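Local coordinates for putative sporulation-specific glycosylase YdhD (Bacillus subtilis subsp. subtilis str. 168, PDB 3CZ8), which probably hydrolyses glycosidic bonds of a cell-wall or chitin-like polysaccharide during sporulation, this chain being its family 18 glycosyl hydrolase part, at residues Tyr41-Asn46 with Thr97-Asn102; Ala71-Leu76 with Tyr104-Thr109; Val115-Glu120 with Thr131-Gln136. The protein carries 1 engineered substitution. One frame throughout, in Å; residues are numbered along the deposited sequence. Where two conformers were deposited one is given.

Interaction 1. Residues Tyr41-Asn46 with Thr97-Asn102; sequences YHIAPN and TNLVNN
Asn98 reaches from helix 93-110 to the backbone carbonyl of Asn46, and this is the polar half of the contact. Its ND2 lies 2.8 Å from Asn46 O, with an N-H...O angle of 170°, so the bond is short and nearly straight. The acceptor lies in the plane of the Asn98 amide, whereas the donor sits above the carbonyl plane of Asn46, 41° out of it: the amide is well aimed, but it does not use a lone-pair direction. CG of Asn98 stands opposite its own backbone N (chi1 179°), which extends the amide from the helix toward the loop. Asn46 OD1 meets Asp48 N, and Asn102, one helical turn after Asn98, donates to Gly47 O, so two helix asparagines grip the same loop, Asn46-Asp48. If an alanine replaced Asn98, Asn46 O would probably be left without its helix donor, and the loop would depend more on Asn102.

The apolar half is Ile43 with Leu99. CG2 of Ile43 touches CD1 of Leu99 at 3.7 Å, and the two side chains cross at about a right angle. The isoleucine places CG1 between its backbone N and carbonyl carbon and sets CG2 beside the N, the branch that meets the leucine. Val89 of helix 83-90 touches both residues. A loop leaving the C-terminal end of a strand and resting on the first half of an outer helix is consistent with the TIM barrel of family 18 glycosyl hydrolases, where the loops after the strand C-termini lie near the starts of the outer helices.

Interaction 2. Residues Ala71-Leu76 with Tyr104-Thr109; sequences ATITNL and YDLVST
Leu106 of helix 93-110 meets strand 68-77 through a single methyl, CD2, which touches two residues of the strand. The contacts across the interface are all apolar. CD2 lies 3.8 Å from Ile73 CD1, where the two side chains reach toward each other tip to tip, and 4.0 Å from Ala71 CB. Ala71 and Ile73 both direct their CB toward the helix, while Thr72 between them turns away, as alternation along a strand requires. The leucine holds CG opposite its backbone N (chi1 -160°), which carries its branches off the helix toward the sheet. The small side chain of Ala71 fits a close approach of the backbones: the CA of Ala71 is 7.3 Å from the CA of Val107, the nearest such pair across the two segments.

No polar bond spans the two segments; those between residues of one segment lie on the helix and near the end of the strand. Thr109 OG1 donates to Asp105 O at 2.7 Å. This carbonyl oxygen also accepts the backbone N of Thr109, so two bonds hold it. On the strand side, Leu76 N makes a weak bond to Thr74 OG1.

Neighbouring elements complete the apolar layer. Tyr41 packs on Leu106, Tyr112 on Ala71 and Val107, and Ile117 of the adjacent strand on Ile73.

With 103 Å² buried in total and methyl groups doing the touching, the chemistry is consistent with these segments being held by apolar contact and fit; no directional bond between them would set their relative rotation.

Interaction 3. Residues Val115-Glu120 with Thr131-Gln136; sequences VTIDFE and TGFLRQ
Phe133 has the most surface buried by this contact, and its ring meets two residues of Val115-Glu120. Its CE2 lies 3.7 Å from CE2 of Phe119. The two ring planes are almost parallel, at 21°, but the centroids are 5.9 Å apart, so the rings are offset so far that little of one lies over the other. CG of Phe133 stands opposite its backbone N (chi1 160°), which swings the ring toward Phe119 and Ile117.

Ile117, second in buried surface, serves both helix residues. Its CD1 approaches the edge of the Phe133 ring, near the ring plane, at a loose 4.4 Å from CE2. Its CG1 touches Leu134 CD2 at 4.0 Å, the two side chains lying alongside in opposing senses. Within its own segment, CG2 of Ile117 sits 3.7 Å above the plane of the Phe119 ring, over its centre, and so covers one face.

The CB of Leu134 does not aim at the strand, yet CD2 reaches Ile117; it also packs on Ile150 and on helix 168-174.

All four touching residues are buried, and Asp118 and Glu120 take no part: Glu120 OE2 bonds a glycerol, probably from the crystallisation liquor, and Asp118 OD2 does so weakly. This fits a division in which apolar groups join strand 114-118 to its beta-alpha-beta helix while the acids, Glu120 being the predicted proton donor, probably face the active site.

Interactions 1 and 2 use successive parts of helix 93-110, and their strands 35-42 and 68-77 are parallel neighbours in the barrel; their centres lie about 8 Å apart. Interaction 3 is centred about 11 Å from each of them. Leu99 CD2 touches Phe133 CZ at 3.7 Å, which joins the apolar layers of interactions 1 and 3. Ile73 O lies 2.8 Å from Asp118 N, a probable backbone hydrogen bond between strands 68-77 and 114-118. Interaction 3 holds the predicted proton donor Glu120; from interaction 2, Asn75 ND2 bonds the backbone O of Glu120 at 2.7 Å. The side chains of Ile43 and Ile73 are each about 11 Å from that of Glu120.

Interaction 1. Residues Tyr41-Asn46 with Thr97-Asn102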
ATOM      1  N   TYR A  41     -17.967  -2.556   1.355  1.00 35.34           N
ATOM      2  CA  TYR A  41     -19.115  -3.441   1.297  1.00 42.70           C
ATOM      3  C   TYR A  41     -19.695  -3.470  -0.085  1.00 34.77           C
ATOM      4  O   TYR A  41     -19.785  -2.467  -0.708  1.00 36.71           O
ATOM      5  CB  TYR A  41     -20.195  -2.977   2.255  1.00 34.38           C
ATOM      6  CG  TYR A  41     -19.889  -3.127   3.713  1.00 48.97           C
ATOM      7  CD1 TYR A  41     -19.150  -2.189   4.375  1.00 33.22           C
ATOM      8  CD2 TYR A  41     -20.368  -4.199   4.434  1.00 32.24           C
ATOM      9  CE1 TYR A  41     -18.891  -2.312   5.663  1.00 41.17           C
ATOM     10  CE2 TYR A  41     -20.116  -4.327   5.721  1.00 31.62           C
ATOM     11  CZ  TYR A  41     -19.377  -3.382   6.340  1.00 49.93           C
ATOM     12  OH  TYR A  41     -19.084  -3.479   7.654  1.00 59.08           O
ATOM     13  N   HIS A  42     -20.097  -4.624  -0.561  1.00 27.97           N
ATOM     14  CA  HIS A  42     -20.656  -4.699  -1.876  1.00 31.62           C
ATOM     15  C   HIS A  42     -22.107  -5.149  -1.914  1.00 47.95           C
ATOM     16  O   HIS A  42     -22.600  -5.737  -0.985  1.00 40.89           O
ATOM     17  CB  HIS A  42     -19.780  -5.523  -2.820  1.00 40.33           C
ATOM     18  CG  HIS A  42     -19.311  -6.809  -2.233  1.00 43.85           C
ATOM     19  ND1 HIS A  42     -18.224  -6.892  -1.406  1.00 50.06           N
ATOM     20  CD2 HIS A  42     -19.803  -8.060  -2.330  1.00 45.92           C
ATOM     21  CE1 HIS A  42     -18.067  -8.135  -1.010  1.00 60.58           C
ATOM     22  NE2 HIS A  42     -19.015  -8.863  -1.558  1.00 49.44           N
ATOM     23  N   ILE A  43     -22.773  -4.858  -3.016  1.00 45.62           N
ATOM     24  CA  ILE A  43     -24.220  -5.009  -3.111  1.00 47.53           C
ATOM     25  C   ILE A  43     -24.649  -6.211  -3.957  1.00 51.61           C
ATOM     26  O   ILE A  43     -23.910  -6.671  -4.833  1.00 49.00           O
ATOM     27  CB  ILE A  43     -24.898  -3.701  -3.627  1.00 47.30           C
ATOM     28  CG1 ILE A  43     -24.550  -3.428  -5.097  1.00 45.21           C
ATOM     29  CG2 ILE A  43     -24.491  -2.519  -2.756  1.00 42.52           C
ATOM     30  CD1 ILE A  43     -25.383  -2.338  -5.749  1.00 38.83           C
ATOM     31  N   ALA A  44     -25.843  -6.718  -3.664  1.00 49.69           N
ATOM     32  CA  ALA A  44     -26.473  -7.773  -4.446  1.00 55.72           C
ATOM     33  C   ALA A  44     -27.526  -7.127  -5.357  1.00 55.99           C
ATOM     34  O   ALA A  44     -27.944  -5.998  -5.086  1.00 62.85           O
ATOM     35  CB  ALA A  44     -27.100  -8.809  -3.509  1.00 55.35           C
ATOM     36  N   PRO A  45     -27.932  -7.809  -6.456  1.00 59.01           N
ATOM     37  CA  PRO A  45     -28.961  -7.271  -7.368  1.00 54.49           C
ATOM     38  C   PRO A  45     -30.312  -6.910  -6.729  1.00 58.47           C
ATOM     39  O   PRO A  45     -31.037  -6.069  -7.264  1.00 56.37           O
ATOM     40  CB  PRO A  45     -29.156  -8.405  -8.376  1.00 60.44           C
ATOM     41  CG  PRO A  45     -27.866  -9.127  -8.372  1.00 63.10           C
ATOM     42  CD  PRO A  45     -27.414  -9.102  -6.948  1.00 45.64           C
ATOM     43  N   ASN A  46     -30.639  -7.533  -5.597  1.00 58.80           N
ATOM     44  CA  ASN A  46     -31.874  -7.226  -4.883  1.00 65.07           C
ATOM     45  C   ASN A  46     -31.718  -6.085  -3.872  1.00 70.81           C
ATOM     46  O   ASN A  46     -32.673  -5.707  -3.187  1.00 74.40           O
ATOM     47  CB  ASN A  46     -32.456  -8.489  -4.228  1.00 60.76           C
ATOM     48  CG  ASN A  46     -31.606  -9.017  -3.078  1.00 65.30           C
ATOM     49  OD1 ASN A  46     -30.425  -8.693  -2.945  1.00 75.38           O
ATOM     50  ND2 ASN A  46     -32.213  -9.852  -2.246  1.00 74.71           N
ATOM     51  N   THR A  97     -34.848   0.856  -2.503  1.00 45.70           N
ATOM     52  CA  THR A  97     -35.405   1.108  -1.170  1.00 42.63           C
ATOM     53  C   THR A  97     -34.774   0.145  -0.165  1.00 45.19           C
ATOM     54  O   THR A  97     -34.376   0.553   0.929  1.00 39.59           O
ATOM     55  CB  THR A  97     -36.951   0.956  -1.156  1.00 44.33           C
ATOM     56  OG1 THR A  97     -37.535   1.976  -1.971  1.00 43.51           O
ATOM     57  CG2 THR A  97     -37.515   1.088   0.249  1.00 34.26           C
ATOM     58  N   ASN A  98     -34.680  -1.127  -0.554  1.00 47.02           N
ATOM     59  CA  ASN A  98     -34.008  -2.147   0.246  1.00 50.28           C
ATOM     60  C   ASN A  98     -32.555  -1.770   0.529  1.00 47.09           C
ATOM     61  O   ASN A  98     -32.099  -1.901   1.662  1.00 53.05           O
ATOM     62  CB  ASN A  98     -34.088  -3.520  -0.435  1.00 46.62           C
ATOM     63  CG  ASN A  98     -33.381  -4.613   0.352  1.00 48.80           C
ATOM     64  OD1 ASN A  98     -33.400  -4.624   1.584  1.00 59.11           O
ATOM     65  ND2 ASN A  98     -32.762  -5.545  -0.362  1.00 61.07           N
ATOM     66  N   LEU A  99     -31.853  -1.280  -0.494  1.00 45.67           N
ATOM     67  CA  LEU A  99     -30.467  -0.824  -0.352  1.00 42.01           C
ATOM     68  C   LEU A  99     -30.339   0.390   0.571  1.00 39.51           C
ATOM     69  O   LEU A  99     -29.445   0.426   1.420  1.00 45.31           O
ATOM     70  CB  LEU A  99     -29.825  -0.557  -1.728  1.00 45.17           C
ATOM     71  CG  LEU A  99     -28.352  -0.115  -1.762  1.00 36.33           C
ATOM     72  CD1 LEU A  99     -27.447  -1.080  -1.005  1.00 35.00           C
ATOM     73  CD2 LEU A  99     -27.857   0.051  -3.180  1.00 34.58           C
ATOM     74  N   VAL A 100     -31.239   1.361   0.410  1.00 41.72           N
ATOM     75  CA  VAL A 100     -31.287   2.553   1.271  1.00 43.79           C
ATOM     76  C   VAL A 100     -31.468   2.181   2.755  1.00 45.42           C
ATOM     77  O   VAL A 100     -30.745   2.686   3.626  1.00 41.70           O
ATOM     78  CB  VAL A 100     -32.370   3.572   0.782  1.00 37.71           C
ATOM     79  CG1 VAL A 100     -32.750   4.561   1.872  1.00 45.51           C
ATOM     80  CG2 VAL A 100     -31.876   4.334  -0.442  1.00 33.02           C
ATOM     81  N   ASN A 101     -32.402   1.268   3.024  1.00 45.89           N
ATOM     82  CA  ASN A 101     -32.643   0.778   4.383  1.00 49.60           C
ATOM     83  C   ASN A 101     -31.473  -0.025   4.945  1.00 45.93           C
ATOM     84  O   ASN A 101     -31.106   0.152   6.109  1.00 47.75           O
ATOM     85  CB  ASN A 101     -33.944  -0.038   4.460  1.00 46.07           C
ATOM     86  CG  ASN A 101     -35.188   0.823   4.300  1.00 37.47           C
ATOM     87  OD1 ASN A 101     -35.244   1.956   4.780  1.00 48.53           O
ATOM     88  ND2 ASN A 101     -36.191   0.283   3.619  1.00 56.72           N
ATOM     89  N   ASN A 102     -30.893  -0.893   4.113  1.00 43.71           N
ATOM     90  CA  ASN A 102     -29.724  -1.695   4.500  1.00 40.36           C
ATOM     91  C   ASN A 102     -28.486  -0.869   4.814  1.00 43.23           C
ATOM     92  O   ASN A 102     -27.754  -1.195   5.748  1.00 38.26           O
ATOM     93  CB  ASN A 102     -29.387  -2.725   3.427  1.00 41.79           C
ATOM     94  CG  ASN A 102     -30.398  -3.846   3.361  1.00 45.31           C
ATOM     95  OD1 ASN A 102     -31.093  -4.141   4.338  1.00 51.35           O
ATOM     96  ND2 ASN A 102     -30.495  -4.474   2.199  1.00 39.85           N
TER

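Interaction 2. Residues Ala71-Leu76 with Tyr104-Thr109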
ATOM      1  N   ALA A  71     -18.392   4.174   5.789  1.00 29.74           N
ATOM      2  CA  ALA A  71     -18.491   2.877   5.129  1.00 28.96           C
ATOM      3  C   ALA A  71     -18.516   3.062   3.620  1.00 21.95           C
ATOM      4  O   ALA A  71     -19.337   3.813   3.096  1.00 32.32           O
ATOM      5  CB  ALA A  71     -19.753   2.155   5.576  1.00 30.49           C
ATOM      6  N   THR A  72     -17.631   2.373   2.908  1.00 30.17           N
ATOM      7  CA  THR A  72     -17.658   2.433   1.454  1.00 30.19           C
ATOM      8  C   THR A  72     -18.573   1.345   0.907  1.00 32.64           C
ATOM      9  O   THR A  72     -18.422   0.167   1.230  1.00 27.68           O
ATOM     10  CB  THR A  72     -16.253   2.335   0.835  1.00 26.82           C
ATOM     11  OG1 THR A  72     -15.406   3.304   1.454  1.00 27.15           O
ATOM     12  CG2 THR A  72     -16.293   2.606  -0.659  1.00 33.76           C
ATOM     13  N   ILE A  73     -19.524   1.770   0.082  1.00 30.19           N
ATOM     14  CA  ILE A  73     -20.492   0.883  -0.531  1.00 26.33           C
ATOM     15  C   ILE A  73     -20.204   0.852  -2.031  1.00 34.47           C
ATOM     16  O   ILE A  73     -20.198   1.896  -2.688  1.00 32.92           O
ATOM     17  CB  ILE A  73     -21.960   1.355  -0.257  1.00 27.16           C
ATOM     18  CG1 ILE A  73     -22.141   1.851   1.187  1.00 28.41           C
ATOM     19  CG2 ILE A  73     -22.968   0.260  -0.614  1.00 34.19           C
ATOM     20  CD1 ILE A  73     -21.943   0.794   2.288  1.00 28.67           C
ATOM     21  N   THR A  74     -19.943  -0.345  -2.559  1.00 38.88           N
ATOM     22  CA  THR A  74     -19.533  -0.514  -3.958  1.00 38.01           C
ATOM     23  C   THR A  74     -20.393  -1.532  -4.694  1.00 39.12           C
ATOM     24  O   THR A  74     -21.153  -2.280  -4.074  1.00 35.53           O
ATOM     25  CB  THR A  74     -18.062  -0.999  -4.090  1.00 40.27           C
ATOM     26  OG1 THR A  74     -17.975  -2.373  -3.696  1.00 30.39           O
ATOM     27  CG2 THR A  74     -17.097  -0.155  -3.251  1.00 26.33           C
ATOM     28  N   ASN A  75     -20.257  -1.550  -6.020  1.00 39.37           N
ATOM     29  CA  ASN A  75     -20.819  -2.605  -6.863  1.00 35.66           C
ATOM     30  C   ASN A  75     -19.736  -3.579  -7.366  1.00 35.32           C
ATOM     31  O   ASN A  75     -19.712  -3.975  -8.536  1.00 39.46           O
ATOM     32  CB  ASN A  75     -21.630  -2.020  -8.026  1.00 22.55           C
ATOM     33  CG  ASN A  75     -20.837  -1.025  -8.868  1.00 33.54           C
ATOM     34  OD1 ASN A  75     -20.020  -0.260  -8.354  1.00 34.20           O
ATOM     35  ND2 ASN A  75     -21.097  -1.023 -10.172  1.00 27.91           N
ATOM     36  N   LEU A  76     -18.850  -3.974  -6.462  1.00 35.28           N
ATOM     37  CA  LEU A  76     -17.759  -4.868  -6.813  1.00 40.03           C
ATOM     38  C   LEU A  76     -18.191  -6.326  -6.848  1.00 45.73           C
ATOM     39  O   LEU A  76     -19.021  -6.757  -6.048  1.00 46.77           O
ATOM     40  CB  LEU A  76     -16.575  -4.683  -5.858  1.00 31.85           C
ATOM     41  CG  LEU A  76     -15.629  -3.521  -6.185  1.00 32.44           C
ATOM     42  CD1 LEU A  76     -14.719  -3.250  -5.035  1.00 26.43           C
ATOM     43  CD2 LEU A  76     -14.804  -3.794  -7.414  1.00 26.38           C
ATOM     44  N   TYR A 104     -28.569   2.260   5.886  1.00 49.21           N
ATOM     45  CA  TYR A 104     -28.893   2.848   7.187  1.00 43.28           C
ATOM     46  C   TYR A 104     -28.655   1.847   8.315  1.00 38.66           C
ATOM     47  O   TYR A 104     -28.056   2.195   9.334  1.00 38.85           O
ATOM     48  CB  TYR A 104     -30.337   3.378   7.247  1.00 51.69           C
ATOM     49  CG  TYR A 104     -30.624   4.100   8.548  1.00 44.94           C
ATOM     50  CD1 TYR A 104     -31.176   3.425   9.643  1.00 43.38           C
ATOM     51  CD2 TYR A 104     -30.312   5.450   8.699  1.00 37.06           C
ATOM     52  CE1 TYR A 104     -31.414   4.079  10.847  1.00 50.49           C
ATOM     53  CE2 TYR A 104     -30.551   6.113   9.898  1.00 49.23           C
ATOM     54  CZ  TYR A 104     -31.101   5.422  10.966  1.00 46.37           C
ATOM     55  OH  TYR A 104     -31.342   6.076  12.154  1.00 71.26           O
ATOM     56  N   ASP A 105     -29.128   0.615   8.125  1.00 40.31           N
ATOM     57  CA  ASP A 105     -28.946  -0.454   9.114  1.00 49.36           C
ATOM     58  C   ASP A 105     -27.471  -0.761   9.336  1.00 57.58           C
ATOM     59  O   ASP A 105     -27.072  -1.075  10.452  1.00 59.86           O
ATOM     60  CB  ASP A 105     -29.689  -1.731   8.700  1.00 49.25           C
ATOM     61  CG  ASP A 105     -31.203  -1.598   8.803  1.00 52.89           C
ATOM     62  OD1 ASP A 105     -31.904  -2.467   8.242  1.00 65.28           O
ATOM     63  OD2 ASP A 105     -31.694  -0.635   9.433  1.00 46.59           O
ATOM     64  N   LEU A 106     -26.675  -0.653   8.270  1.00 50.88           N
ATOM     65  CA  LEU A 106     -25.229  -0.829   8.346  1.00 46.79           C
ATOM     66  C   LEU A 106     -24.553   0.239   9.204  1.00 38.43           C
ATOM     67  O   LEU A 106     -23.778  -0.092  10.093  1.00 43.57           O
ATOM     68  CB  LEU A 106     -24.604  -0.843   6.946  1.00 45.50           C
ATOM     69  CG  LEU A 106     -23.219  -1.484   6.836  1.00 55.01           C
ATOM     70  CD1 LEU A 106     -23.357  -2.986   6.632  1.00 70.53           C
ATOM     71  CD2 LEU A 106     -22.434  -0.862   5.705  1.00 55.37           C
ATOM     72  N   VAL A 107     -24.846   1.513   8.940  1.00 39.38           N
ATOM     73  CA  VAL A 107     -24.177   2.606   9.663  1.00 40.45           C
ATOM     74  C   VAL A 107     -24.632   2.777  11.115  1.00 45.75           C
ATOM     75  O   VAL A 107     -23.854   3.221  11.963  1.00 36.32           O
ATOM     76  CB  VAL A 107     -24.226   3.971   8.904  1.00 42.38           C
ATOM     77  CG1 VAL A 107     -23.455   3.870   7.611  1.00 38.84           C
ATOM     78  CG2 VAL A 107     -25.658   4.432   8.638  1.00 37.16           C
ATOM     79  N   SER A 108     -25.880   2.408  11.396  1.00 48.63           N
ATOM     80  CA  SER A 108     -26.424   2.508  12.748  0.50 46.54           C
ATOM     81  C   SER A 108     -25.945   1.369  13.647  1.00 49.64           C
ATOM     82  O   SER A 108     -25.552   1.609  14.788  1.00 51.41           O
ATOM     83  CB  SER A 108     -27.954   2.598  12.723  0.50 37.84           C
ATOM     84  OG  SER A 108     -28.516   1.651  11.830  0.50 28.11           O
ATOM     85  N   THR A 109     -25.974   0.141  13.123  1.00 55.89           N
ATOM     86  CA  THR A 109     -25.512  -1.041  13.859  1.00 55.87           C
ATOM     87  C   THR A 109     -24.006  -0.990  14.100  1.00 53.80           C
ATOM     88  O   THR A 109     -23.552  -1.082  15.242  1.00 55.92           O
ATOM     89  CB  THR A 109     -25.866  -2.346  13.117  1.00 61.30           C
ATOM     90  OG1 THR A 109     -27.270  -2.366  12.829  1.00 71.34           O
ATOM     91  CG2 THR A 109     -25.504  -3.578  13.947  1.00 82.06           C
TER

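Interaction 3. Residues Val115-Glu120 with Thr131-Gln136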
ATOM      1  N   VAL A 115     -21.468   7.382   4.940  0.50 33.61           N
ATOM      2  CA  VAL A 115     -21.019   6.506   3.858  0.50 27.33           C
ATOM      3  C   VAL A 115     -20.242   7.206   2.755  0.50 30.85           C
ATOM      4  O   VAL A 115     -20.220   8.437   2.651  0.50 26.56           O
ATOM      5  CB  VAL A 115     -22.175   5.712   3.176  0.50 34.31           C
ATOM      6  CG1 VAL A 115     -22.772   4.694   4.116  0.50 44.66           C
ATOM      7  CG2 VAL A 115     -23.230   6.642   2.622  0.50 31.27           C
ATOM      8  N   THR A 116     -19.606   6.377   1.936  1.00 30.53           N
ATOM      9  CA  THR A 116     -19.030   6.789   0.667  1.00 27.97           C
ATOM     10  C   THR A 116     -19.585   5.839  -0.370  1.00 31.50           C
ATOM     11  O   THR A 116     -19.315   4.640  -0.333  1.00 34.20           O
ATOM     12  CB  THR A 116     -17.492   6.759   0.684  1.00 32.73           C
ATOM     13  OG1 THR A 116     -17.024   7.650   1.699  1.00 25.85           O
ATOM     14  CG2 THR A 116     -16.923   7.201  -0.664  1.00 28.80           C
ATOM     15  N   ILE A 117     -20.414   6.362  -1.264  1.00 30.04           N
ATOM     16  CA  ILE A 117     -20.918   5.553  -2.359  1.00 21.79           C
ATOM     17  C   ILE A 117     -19.815   5.511  -3.411  1.00 24.05           C
ATOM     18  O   ILE A 117     -19.359   6.551  -3.893  1.00 19.95           O
ATOM     19  CB  ILE A 117     -22.251   6.108  -2.942  1.00 24.00           C
ATOM     20  CG1 ILE A 117     -23.398   5.989  -1.922  1.00 27.95           C
ATOM     21  CG2 ILE A 117     -22.611   5.394  -4.229  1.00 23.17           C
ATOM     22  CD1 ILE A 117     -23.776   4.534  -1.538  1.00 27.24           C
ATOM     23  N   ASP A 118     -19.358   4.304  -3.720  1.00 24.08           N
ATOM     24  CA  ASP A 118     -18.362   4.100  -4.759  1.00 31.13           C
ATOM     25  C   ASP A 118     -18.971   3.154  -5.789  1.00 30.12           C
ATOM     26  O   ASP A 118     -18.598   1.988  -5.887  1.00 31.58           O
ATOM     27  CB  ASP A 118     -17.056   3.559  -4.156  1.00 27.16           C
ATOM     28  CG  ASP A 118     -15.949   3.361  -5.193  1.00 41.75           C
ATOM     29  OD1 ASP A 118     -15.973   4.028  -6.246  1.00 32.30           O
ATOM     30  OD2 ASP A 118     -15.048   2.531  -4.947  1.00 41.23           O
ATOM     31  N   PHE A 119     -19.941   3.668  -6.538  1.00 33.81           N
ATOM     32  CA  PHE A 119     -20.526   2.905  -7.626  1.00 36.30           C
ATOM     33  C   PHE A 119     -19.821   3.301  -8.908  1.00 34.16           C
ATOM     34  O   PHE A 119     -19.866   4.460  -9.326  1.00 35.53           O
ATOM     35  CB  PHE A 119     -22.049   3.113  -7.757  1.00 25.43           C
ATOM     36  CG  PHE A 119     -22.863   2.537  -6.618  1.00 25.56           C
ATOM     37  CD1 PHE A 119     -22.284   1.720  -5.645  1.00 23.25           C
ATOM     38  CD2 PHE A 119     -24.231   2.798  -6.539  1.00 28.44           C
ATOM     39  CE1 PHE A 119     -23.043   1.193  -4.604  1.00 33.07           C
ATOM     40  CE2 PHE A 119     -25.006   2.265  -5.505  1.00 24.88           C
ATOM     41  CZ  PHE A 119     -24.409   1.461  -4.536  1.00 25.63           C
ATOM     42  N   GLU A 120     -19.160   2.331  -9.522  1.00 37.38           N
ATOM     43  CA  GLU A 120     -18.459   2.577 -10.767  1.00 35.44           C
ATOM     44  C   GLU A 120     -19.106   1.824 -11.913  1.00 40.53           C
ATOM     45  O   GLU A 120     -19.838   0.845 -11.694  1.00 36.40           O
ATOM     46  CB  GLU A 120     -16.979   2.242 -10.637  1.00 34.16           C
ATOM     47  CG  GLU A 120     -16.238   3.223  -9.746  1.00 40.14           C
ATOM     48  CD  GLU A 120     -14.770   2.896  -9.603  1.00 50.27           C
ATOM     49  OE1 GLU A 120     -14.148   2.443 -10.591  1.00 73.80           O
ATOM     50  OE2 GLU A 120     -14.239   3.092  -8.495  1.00 52.02           O
ATOM     51  N   THR A 131     -29.137   9.523  -9.407  1.00 31.25           N
ATOM     52  CA  THR A 131     -29.410  10.751  -8.658  1.00 37.14           C
ATOM     53  C   THR A 131     -30.586  10.576  -7.689  1.00 39.11           C
ATOM     54  O   THR A 131     -30.500  10.980  -6.525  1.00 31.07           O
ATOM     55  CB  THR A 131     -29.669  11.934  -9.610  1.00 41.16           C
ATOM     56  OG1 THR A 131     -28.588  12.029 -10.543  1.00 32.78           O
ATOM     57  CG2 THR A 131     -29.790  13.256  -8.844  1.00 31.64           C
ATOM     58  N   GLY A 132     -31.659   9.958  -8.180  1.00 28.72           N
ATOM     59  CA  GLY A 132     -32.845   9.659  -7.380  1.00 31.19           C
ATOM     60  C   GLY A 132     -32.562   8.738  -6.207  1.00 40.12           C
ATOM     61  O   GLY A 132     -33.053   8.971  -5.099  1.00 34.56           O
ATOM     62  N   PHE A 133     -31.767   7.696  -6.451  1.00 34.73           N
ATOM     63  CA  PHE A 133     -31.319   6.787  -5.391  1.00 28.16           C
ATOM     64  C   PHE A 133     -30.541   7.535  -4.307  1.00 28.23           C
ATOM     65  O   PHE A 133     -30.726   7.284  -3.115  1.00 32.36           O
ATOM     66  CB  PHE A 133     -30.474   5.646  -5.975  1.00 29.08           C
ATOM     67  CG  PHE A 133     -29.606   4.952  -4.963  1.00 25.31           C
ATOM     68  CD1 PHE A 133     -30.156   4.057  -4.052  1.00 34.47           C
ATOM     69  CD2 PHE A 133     -28.238   5.210  -4.906  1.00 37.71           C
ATOM     70  CE1 PHE A 133     -29.356   3.434  -3.099  1.00 32.94           C
ATOM     71  CE2 PHE A 133     -27.434   4.587  -3.957  1.00 28.12           C
ATOM     72  CZ  PHE A 133     -27.992   3.703  -3.055  1.00 31.29           C
ATOM     73  N   LEU A 134     -29.672   8.449  -4.737  1.00 25.79           N
ATOM     74  CA  LEU A 134     -28.841   9.236  -3.838  1.00 27.81           C
ATOM     75  C   LEU A 134     -29.645  10.267  -3.048  1.00 34.05           C
ATOM     76  O   LEU A 134     -29.295  10.575  -1.904  1.00 29.30           O
ATOM     77  CB  LEU A 134     -27.704   9.918  -4.600  1.00 21.68           C
ATOM     78  CG  LEU A 134     -26.615   9.011  -5.185  1.00 26.07           C
ATOM     79  CD1 LEU A 134     -25.785   9.816  -6.126  1.00 13.34           C
ATOM     80  CD2 LEU A 134     -25.736   8.352  -4.124  1.00 24.43           C
ATOM     81  N   ARG A 135     -30.710  10.789  -3.659  1.00 34.12           N
ATOM     82  CA  ARG A 135     -31.682  11.633  -2.959  1.00 38.23           C
ATOM     83  C   ARG A 135     -32.428  10.838  -1.888  1.00 31.49           C
ATOM     84  O   ARG A 135     -32.635  11.330  -0.779  1.00 35.55           O
ATOM     85  CB  ARG A 135     -32.675  12.285  -3.937  1.00 45.56           C
ATOM     86  CG  ARG A 135     -33.860  12.996  -3.259  1.00 41.33           C
ATOM     87  CD  ARG A 135     -34.606  13.931  -4.193  1.00 56.73           C
ATOM     88  NE  ARG A 135     -34.012  15.268  -4.217  1.00 81.61           N
ATOM     89  CZ  ARG A 135     -33.383  15.799  -5.262  1.00 76.22           C
ATOM     90  NH1 ARG A 135     -32.874  17.023  -5.176  1.00 48.10           N
ATOM     91  NH2 ARG A 135     -33.260  15.112  -6.394  1.00 60.83           N
ATOM     92  N   GLN A 136     -32.819   9.610  -2.220  1.00 30.24           N
ATOM     93  CA  GLN A 136     -33.533   8.755  -1.281  1.00 36.36           C
ATOM     94  C   GLN A 136     -32.606   8.363  -0.127  1.00 38.76           C
ATOM     95  O   GLN A 136     -33.038   8.247   1.021  1.00 41.40           O
ATOM     96  CB  GLN A 136     -34.082   7.512  -1.985  1.00 29.89           C
ATOM     97  CG  GLN A 136     -35.347   6.961  -1.327  1.00 54.47           C
ATOM     98  CD  GLN A 136     -35.644   5.512  -1.672  1.00 42.71           C
ATOM     99  OE1 GLN A 136     -35.894   4.699  -0.782  1.00 60.71           O
ATOM    100  NE2 GLN A 136     -35.621   5.181  -2.961  1.00 33.31           N
TER